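Local coordinates for protein carboxylase (Deinococcus radiodurans, PDB 5H80) that probably catalyses the ATP-dependent carboxylation of biotin, as the biotin carboxylase component of a single-chain multidomain bacterial carboxylase, at residues 114-122 with 131-140; 387-395 with 406-414. All coordinates share one frame; numbering follows the deposited sequence.

Contacts 1 and 2 lie in series along the chain and in different regions of the biotin carboxylase: 114-122 with 131-140 in the N-terminal region, 387-395 with 406-414 in the C-terminal one. Their centres are 33 Å apart and their nearest atoms about 17 Å, so neither touches the other. Contact 1 pairs two helices next to the last strand of a parallel sheet, whereas contact 2 joins loops beside short strands through backbone bonds. Their surroundings still tie the regions together. Glu116 in contact 1 forms a salt bridge to Arg320, and Thr409 and Phe407 in contact 2 reach back to Arg73 and Arg40. Contact 2 alone meets the second subunit.

Contact 1 of 2, residues 114-122 with 131-140; sequences LSENADFAR and FVGPDPDTLD
Asp140 OD2 takes two N-H groups of Arg122, from NH1 at 3.0 Å and from NH2 at 3.2 Å, across an antiparallel helix pair (118-122 and 136-140, 174° between directions) in the Rossmann-like N-terminal region. Both bonds approach on the syn side of the carboxylate and lie close to the guanidinium plane, which is turned 30° from the carboxylate. Asp119 OD1 adds a weak second bond to NH2, making a three-residue salt-bridge network that should help fix the arginine's rotation. The arginine chain bends at chi3, so that the guanidinium reaches Asp140 OD2 while Arg122 CG lies along Pro136, 3.6 Å from its CB.

Below the salt bridge the short helix axes approach to 8.8 Å, and Ala118 and Ala121 both face the other helix. Ala118 CB rests on Leu139 CB, and Leu139 CD1 reaches Ala121 CB. Phe131, at the outermost strand of the parallel sheet, carries its ring beneath helix 118-122; with CG anti to the backbone N, the ring offers a face to Ala121 while its edge meets Ser115 O. Ala121 CB stands 3.7 Å from the ring centroid, 9° off the normal, a CH-pi contact almost over the centre.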
loop_
_atom_site.group_PDB
_atom_site.type_symbol
_atom_site.label_atom_id
_atom_site.label_comp_id
_atom_site.label_asym_id
_atom_site.label_seq_id
_atom_site.Cartn_x
_atom_site.Cartn_y
_atom_site.Cartn_z
ATOM N N LEU A 114 -13.969 12.636 -22.025
ATOM C CA LEU A 114 -15.401 12.465 -22.370
ATOM C C LEU A 114 -16.200 11.881 -21.223
ATOM O O LEU A 114 -17.347 11.480 -21.380
ATOM C CB LEU A 114 -15.468 11.559 -23.620
ATOM C CG LEU A 114 -14.794 12.124 -24.873
ATOM C CD1 LEU A 114 -14.878 11.164 -26.044
ATOM C CD2 LEU A 114 -15.323 13.500 -25.270
ATOM N N SER A 115 -15.620 11.863 -19.993
ATOM C CA SER A 115 -16.376 11.323 -18.866
ATOM C C SER A 115 -17.663 12.013 -18.436
ATOM O O SER A 115 -18.432 11.407 -17.739
ATOM C CB SER A 115 -15.526 11.172 -17.604
ATOM O OG SER A 115 -14.888 12.385 -17.255
ATOM N N GLU A 116 -17.890 13.268 -18.833
ATOM C CA GLU A 116 -19.067 13.940 -18.470
ATOM C C GLU A 116 -19.905 14.243 -19.661
ATOM O O GLU A 116 -20.912 14.839 -19.505
ATOM C CB GLU A 116 -18.657 15.257 -17.761
ATOM C CG GLU A 116 -17.958 14.975 -16.422
ATOM C CD GLU A 116 -17.795 16.236 -15.578
ATOM O OE1 GLU A 116 -18.253 17.362 -15.981
ATOM O OE2 GLU A 116 -17.224 16.106 -14.474
ATOM N N ASN A 117 -19.508 13.692 -20.820
ATOM C CA ASN A 117 -20.218 13.940 -22.086
ATOM C C ASN A 117 -21.389 12.981 -22.340
ATOM O O ASN A 117 -21.220 11.795 -22.741
ATOM C CB ASN A 117 -19.233 13.888 -23.170
ATOM C CG ASN A 117 -19.750 14.453 -24.449
ATOM O OD1 ASN A 117 -20.688 13.953 -25.016
ATOM N ND2 ASN A 117 -19.192 15.585 -24.841
ATOM N N ALA A 118 -22.592 13.477 -22.128
ATOM C CA ALA A 118 -23.764 12.653 -22.210
ATOM C C ALA A 118 -24.037 12.071 -23.663
ATOM O O ALA A 118 -24.576 10.975 -23.872
ATOM C CB ALA A 118 -24.948 13.428 -21.736
ATOM N N ASP A 119 -23.761 12.883 -24.665
ATOM C CA ASP A 119 -23.935 12.418 -26.052
ATOM C C ASP A 119 -23.047 11.206 -26.348
ATOM O O ASP A 119 -23.452 10.259 -27.029
ATOM C CB ASP A 119 -23.469 13.494 -27.025
ATOM C CG ASP A 119 -24.530 14.519 -27.344
ATOM O OD1 ASP A 119 -25.693 14.318 -26.993
ATOM O OD2 ASP A 119 -24.138 15.517 -27.988
ATOM N N PHE A 120 -21.835 11.271 -25.779
ATOM C CA PHE A 120 -20.863 10.234 -26.005
ATOM C C PHE A 120 -21.388 8.970 -25.327
ATOM O O PHE A 120 -21.447 7.931 -25.994
ATOM C CB PHE A 120 -19.443 10.643 -25.624
ATOM C CG PHE A 120 -18.451 9.504 -25.722
ATOM C CD1 PHE A 120 -18.100 8.946 -26.954
ATOM C CD2 PHE A 120 -17.938 8.925 -24.553
ATOM C CE1 PHE A 120 -17.228 7.885 -27.026
ATOM C CE2 PHE A 120 -17.058 7.844 -24.623
ATOM C CZ PHE A 120 -16.705 7.327 -25.846
ATOM N N ALA A 121 -21.839 9.073 -24.077
ATOM C CA ALA A 121 -22.471 7.960 -23.392
ATOM C C ALA A 121 -23.627 7.322 -24.196
ATOM O O ALA A 121 -23.681 6.159 -24.342
ATOM C CB ALA A 121 -22.916 8.337 -21.996
ATOM N N ARG A 122 -24.517 8.156 -24.720
ATOM C CA ARG A 122 -25.616 7.769 -25.606
ATOM C C ARG A 122 -25.124 7.018 -26.794
ATOM O O ARG A 122 -25.666 5.941 -27.073
ATOM C CB ARG A 122 -26.475 8.985 -25.932
ATOM C CG ARG A 122 -27.425 9.404 -24.817
ATOM C CD ARG A 122 -28.483 10.420 -25.322
ATOM N NE ARG A 122 -27.898 11.757 -25.261
ATOM C CZ ARG A 122 -28.048 12.593 -24.226
ATOM N NH1 ARG A 122 -28.866 12.308 -23.206
ATOM N NH2 ARG A 122 -27.432 13.743 -24.243
ATOM N N PHE A 131 -21.156 2.178 -21.263
ATOM C CA PHE A 131 -20.440 3.281 -20.664
ATOM C C PHE A 131 -20.318 3.092 -19.154
ATOM O O PHE A 131 -21.354 2.915 -18.435
ATOM C CB PHE A 131 -21.294 4.553 -20.927
ATOM C CG PHE A 131 -20.612 5.824 -20.579
ATOM C CD1 PHE A 131 -19.646 6.435 -21.385
ATOM C CD2 PHE A 131 -20.885 6.407 -19.333
ATOM C CE1 PHE A 131 -19.033 7.619 -21.054
ATOM C CE2 PHE A 131 -20.312 7.597 -19.002
ATOM C CZ PHE A 131 -19.396 8.246 -19.848
ATOM N N VAL A 132 -19.053 3.177 -18.692
ATOM C CA VAL A 132 -18.738 3.024 -17.254
ATOM C C VAL A 132 -19.005 4.353 -16.552
ATOM O O VAL A 132 -18.091 5.143 -16.459
ATOM C CB VAL A 132 -17.400 2.474 -16.953
ATOM C CG1 VAL A 132 -17.242 2.283 -15.418
ATOM C CG2 VAL A 132 -16.992 1.241 -17.766
ATOM N N GLY A 133 -20.273 4.540 -16.130
ATOM C CA GLY A 133 -20.790 5.786 -15.582
ATOM C C GLY A 133 -22.329 5.736 -15.433
ATOM O O GLY A 133 -22.938 4.763 -15.907
ATOM N N PRO A 134 -22.936 6.758 -14.793
ATOM C CA PRO A 134 -24.388 6.851 -14.633
ATOM C C PRO A 134 -25.004 7.070 -16.019
ATOM O O PRO A 134 -24.228 7.222 -17.031
ATOM C CB PRO A 134 -24.582 8.010 -13.686
ATOM C CG PRO A 134 -23.467 8.850 -13.927
ATOM C CD PRO A 134 -22.289 7.968 -14.283
ATOM N N ASP A 135 -26.364 7.026 -15.997
ATOM C CA ASP A 135 -27.167 7.143 -17.245
ATOM C C ASP A 135 -26.956 8.516 -17.821
ATOM O O ASP A 135 -26.705 9.438 -17.082
ATOM C CB ASP A 135 -28.635 6.685 -17.139
ATOM C CG ASP A 135 -29.449 7.511 -16.276
ATOM O OD1 ASP A 135 -29.162 8.725 -16.078
ATOM O OD2 ASP A 135 -30.480 6.953 -15.814
ATOM N N PRO A 136 -26.936 8.649 -19.160
ATOM C CA PRO A 136 -26.822 9.940 -19.807
ATOM C C PRO A 136 -27.707 11.114 -19.317
ATOM O O PRO A 136 -27.180 12.217 -19.221
ATOM C CB PRO A 136 -27.121 9.610 -21.285
ATOM C CG PRO A 136 -26.719 8.165 -21.430
ATOM C CD PRO A 136 -27.148 7.555 -20.156
ATOM N N ASP A 137 -28.959 10.849 -18.960
ATOM C CA ASP A 137 -29.889 11.850 -18.388
ATOM C C ASP A 137 -29.328 12.434 -17.074
ATOM O O ASP A 137 -29.466 13.599 -16.770
ATOM C CB ASP A 137 -31.233 11.219 -18.101
ATOM C CG ASP A 137 -32.050 10.999 -19.330
ATOM O OD1 ASP A 137 -31.797 11.607 -20.389
ATOM O OD2 ASP A 137 -32.952 10.179 -19.237
ATOM N N THR A 138 -28.665 11.574 -16.310
ATOM C CA THR A 138 -27.977 12.016 -15.072
ATOM C C THR A 138 -26.748 12.824 -15.411
ATOM O O THR A 138 -26.440 13.766 -14.700
ATOM C CB THR A 138 -27.603 10.774 -14.235
ATOM O OG1 THR A 138 -28.762 10.107 -13.805
ATOM C CG2 THR A 138 -26.787 11.221 -12.930
ATOM N N LEU A 139 -25.960 12.439 -16.462
ATOM C CA LEU A 139 -24.832 13.212 -16.952
ATOM C C LEU A 139 -25.299 14.651 -17.374
ATOM O O LEU A 139 -24.629 15.704 -17.146
ATOM C CB LEU A 139 -24.110 12.518 -18.143
ATOM C CG LEU A 139 -23.453 11.104 -17.925
ATOM C CD1 LEU A 139 -22.681 10.634 -19.133
ATOM C CD2 LEU A 139 -22.491 11.161 -16.746
ATOM N N ASP A 140 -26.446 14.657 -18.029
ATOM C CA ASP A 140 -26.998 15.961 -18.531
ATOM C C ASP A 140 -27.369 16.842 -17.378
ATOM O O ASP A 140 -27.057 18.040 -17.350
ATOM C CB ASP A 140 -28.238 15.777 -19.417
ATOM C CG ASP A 140 -27.887 15.530 -20.890
ATOM O OD1 ASP A 140 -26.831 16.035 -21.376
ATOM O OD2 ASP A 140 -28.683 14.814 -21.528
HETATM O O HOH W 1 -22.177 15.709 -16.804
#

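Contact 2 of 2, residues 387-395 with 406-414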
loop_
_atom_site.group_PDB
_atom_site.type_symbol
_atom_site.label_atom_id
_atom_site.label_comp_id
_atom_site.label_asym_id
_atom_site.label_seq_id
_atom_site.Cartn_x
_atom_site.Cartn_y
_atom_site.Cartn_z
ATOM N N GLY A 387 7.659 24.220 -18.585
ATOM C CA GLY A 387 8.980 23.631 -18.857
ATOM C C GLY A 387 8.953 22.433 -19.791
ATOM O O GLY A 387 7.919 22.139 -20.398
ATOM N N GLY A 388 10.096 21.747 -19.898
ATOM C CA GLY A 388 10.232 20.550 -20.707
ATOM C C GLY A 388 11.380 19.674 -20.234
ATOM O O GLY A 388 11.938 19.877 -19.135
ATOM N N GLY A 389 11.708 18.683 -21.064
ATOM C CA GLY A 389 12.773 17.786 -20.770
ATOM C C GLY A 389 12.306 16.388 -20.847
ATOM O O GLY A 389 11.101 16.121 -20.918
ATOM N N GLN A 390 13.272 15.495 -20.857
ATOM C CA GLN A 390 13.022 14.053 -20.874
ATOM C C GLN A 390 13.369 13.592 -19.479
ATOM O O GLN A 390 14.340 14.061 -18.900
ATOM C CB GLN A 390 13.931 13.394 -21.899
ATOM C CG GLN A 390 14.088 11.881 -21.785
ATOM C CD GLN A 390 14.908 11.422 -22.939
ATOM O OE1 GLN A 390 15.960 12.019 -23.191
ATOM N NE2 GLN A 390 14.418 10.457 -23.693
ATOM N N VAL A 391 12.536 12.705 -18.938
ATOM C CA VAL A 391 12.743 12.165 -17.640
ATOM C C VAL A 391 13.909 11.211 -17.560
ATOM O O VAL A 391 13.932 10.165 -18.215
ATOM C CB VAL A 391 11.434 11.523 -17.140
ATOM C CG1 VAL A 391 11.703 10.661 -15.928
ATOM C CG2 VAL A 391 10.439 12.666 -16.898
ATOM N N GLN A 392 14.921 11.596 -16.763
ATOM C CA GLN A 392 16.174 10.837 -16.699
ATOM C C GLN A 392 16.360 9.884 -15.565
ATOM O O GLN A 392 17.005 8.834 -15.730
ATOM C CB GLN A 392 17.403 11.810 -16.773
ATOM C CG GLN A 392 17.630 12.261 -18.209
ATOM C CD GLN A 392 18.230 13.634 -18.380
ATOM O OE1 GLN A 392 18.666 14.285 -17.426
ATOM N NE2 GLN A 392 18.244 14.093 -19.621
ATOM N N THR A 393 15.809 10.260 -14.426
ATOM C CA THR A 393 15.805 9.476 -13.240
ATOM C C THR A 393 14.382 9.675 -12.695
ATOM O O THR A 393 13.823 10.799 -12.707
ATOM C CB THR A 393 16.849 9.968 -12.217
ATOM O OG1 THR A 393 18.127 9.998 -12.858
ATOM C CG2 THR A 393 16.925 9.059 -11.024
ATOM N N PHE A 394 13.819 8.560 -12.325
ATOM C CA PHE A 394 12.446 8.539 -11.802
ATOM C C PHE A 394 12.273 7.321 -10.914
ATOM O O PHE A 394 12.155 6.230 -11.399
ATOM C CB PHE A 394 11.447 8.516 -12.988
ATOM C CG PHE A 394 10.042 8.864 -12.588
ATOM C CD1 PHE A 394 9.638 10.198 -12.421
ATOM C CD2 PHE A 394 9.111 7.850 -12.336
ATOM C CE1 PHE A 394 8.331 10.513 -12.078
ATOM C CE2 PHE A 394 7.788 8.162 -11.948
ATOM C CZ PHE A 394 7.409 9.503 -11.849
ATOM N N THR A 395 12.271 7.515 -9.587
ATOM C CA THR A 395 12.295 6.416 -8.617
ATOM C C THR A 395 11.358 6.907 -7.501
ATOM O O THR A 395 11.761 7.642 -6.617
ATOM C CB THR A 395 13.682 6.118 -8.084
ATOM O OG1 THR A 395 14.557 5.934 -9.218
ATOM C CG2 THR A 395 13.664 4.877 -7.252
ATOM N N THR A 406 1.131 6.223 -11.130
ATOM C CA THR A 406 1.816 6.972 -12.206
ATOM C C THR A 406 1.641 6.168 -13.551
ATOM O O THR A 406 1.157 5.067 -13.616
ATOM C CB THR A 406 3.290 7.261 -11.826
ATOM O OG1 THR A 406 3.997 8.166 -12.742
ATOM C CG2 THR A 406 4.072 5.966 -11.668
ATOM N N PHE A 407 2.145 6.850 -14.591
ATOM C CA PHE A 407 2.320 6.412 -15.948
ATOM C C PHE A 407 3.783 6.585 -16.478
ATOM O O PHE A 407 4.123 6.107 -17.558
ATOM C CB PHE A 407 1.322 7.160 -16.852
ATOM C CG PHE A 407 1.708 8.529 -17.026
ATOM C CD1 PHE A 407 2.313 8.977 -18.264
ATOM C CD2 PHE A 407 1.466 9.469 -16.065
ATOM C CE1 PHE A 407 2.700 10.306 -18.393
ATOM C CE2 PHE A 407 1.795 10.776 -16.235
ATOM C CZ PHE A 407 2.436 11.216 -17.364
ATOM N N VAL A 408 4.617 7.212 -15.680
ATOM C CA VAL A 408 5.997 7.768 -16.015
ATOM C C VAL A 408 6.991 6.618 -15.826
ATOM O O VAL A 408 6.941 5.837 -14.858
ATOM C CB VAL A 408 6.367 9.064 -15.284
ATOM C CG1 VAL A 408 7.762 9.532 -15.689
ATOM C CG2 VAL A 408 5.348 10.158 -15.589
ATOM N N THR A 409 7.841 6.390 -16.837
ATOM C CA THR A 409 9.048 5.582 -16.594
ATOM C C THR A 409 10.259 6.336 -17.146
ATOM O O THR A 409 10.120 7.384 -17.834
ATOM C CB THR A 409 9.022 4.191 -17.219
ATOM O OG1 THR A 409 8.756 4.315 -18.623
ATOM C CG2 THR A 409 7.966 3.291 -16.558
ATOM N N THR A 410 11.448 5.785 -16.869
ATOM C CA THR A 410 12.689 6.445 -17.297
ATOM C C THR A 410 12.738 6.600 -18.824
ATOM O O THR A 410 12.401 5.661 -19.581
ATOM C CB THR A 410 13.899 5.698 -16.713
ATOM O OG1 THR A 410 13.760 5.680 -15.291
ATOM C CG2 THR A 410 15.187 6.394 -17.057
ATOM N N GLY A 411 13.084 7.810 -19.248
ATOM C CA GLY A 411 13.271 8.148 -20.634
ATOM C C GLY A 411 12.038 8.668 -21.282
ATOM O O GLY A 411 12.041 8.859 -22.488
ATOM N N LEU A 412 10.933 8.809 -20.520
ATOM C CA LEU A 412 9.742 9.451 -21.059
ATOM C C LEU A 412 10.000 10.926 -21.253
ATOM O O LEU A 412 10.646 11.586 -20.374
ATOM C CB LEU A 412 8.475 9.157 -20.141
ATOM C CG LEU A 412 7.214 9.795 -20.715
ATOM C CD1 LEU A 412 6.829 8.897 -21.895
ATOM C CD2 LEU A 412 6.106 10.052 -19.666
ATOM N N THR A 413 9.505 11.516 -22.343
ATOM C CA THR A 413 9.465 12.987 -22.522
ATOM C C THR A 413 8.020 13.326 -22.449
ATOM O O THR A 413 7.324 13.054 -23.369
ATOM C CB THR A 413 9.979 13.508 -23.933
ATOM O OG1 THR A 413 11.329 13.237 -24.052
ATOM C CG2 THR A 413 9.877 15.029 -24.092
ATOM N N PRO A 414 7.527 13.939 -21.336
ATOM C CA PRO A 414 6.127 14.361 -21.338
ATOM C C PRO A 414 5.702 15.396 -22.391
ATOM O O PRO A 414 6.482 16.250 -22.761
ATOM C CB PRO A 414 5.953 14.930 -19.938
ATOM C CG PRO A 414 6.969 14.222 -19.117
ATOM C CD PRO A 414 8.150 14.256 -20.047
HETATM O O HOH W 2 8.551 17.291 -21.782
HETATM O O HOH W 3 10.884 4.957 -13.770
HETATM O O HOH W 4 15.389 6.332 -12.705
#
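Val391 joins the two segments by a pair of backbone bonds, its N donating to Leu412 O at 2.6 Å and its O accepting from Gly411 N at 2.7 Å. Gly411 belongs to the type II turn Thr409-Leu412, where its positive phi favours glycine.

Gln390 adds a side-chain bond: NE2 donates to Gly411 O at 3.1 Å, with the acceptor near the amide plane but the donor well above the carbonyl plane. Its chain, with CG anti to the backbone N (chi1 164°) and extended beyond CG, carries the amide past the turn. The Gln390 and Thr413 side chains cross at about a right angle, with Gln390 CB 3.4 Å from Thr413 OG1.

On the apolar side, Val408 comes over one face of the Phe394 ring. Its CG1 lies 3.6 Å from the centroid and only 5° off the normal, a CH-pi contact, while CB covers the rim at CZ. Val391 CG1 approaches the same Val408 methyl, and Phe448 meets the phenylalanine ring edge-to-face.

Waters extend the join. One donates to Gly389 O, with a doubtfully short second leg to Pro414 O; another accepts from Phe394 N at 2.8 Å and also hydrogen-bonds to Thr410 OG1. In the ST turn, Thr406 OG1 accepts from Val408 N and also has Leu422 O as a partner.

Strand 393-395 pairs with 449-451, and Thr395 packs on Phe394 of the second subunit. A classic bulge sets Gln392 and Thr393 opposite the single residue Ala451, to which both are joined by backbone hydrogen bonds. The arrangement thus combines a bulged strand edge with a type II turn and an ST turn in the biotin carboxylase C-terminal region, beside the subunit interface.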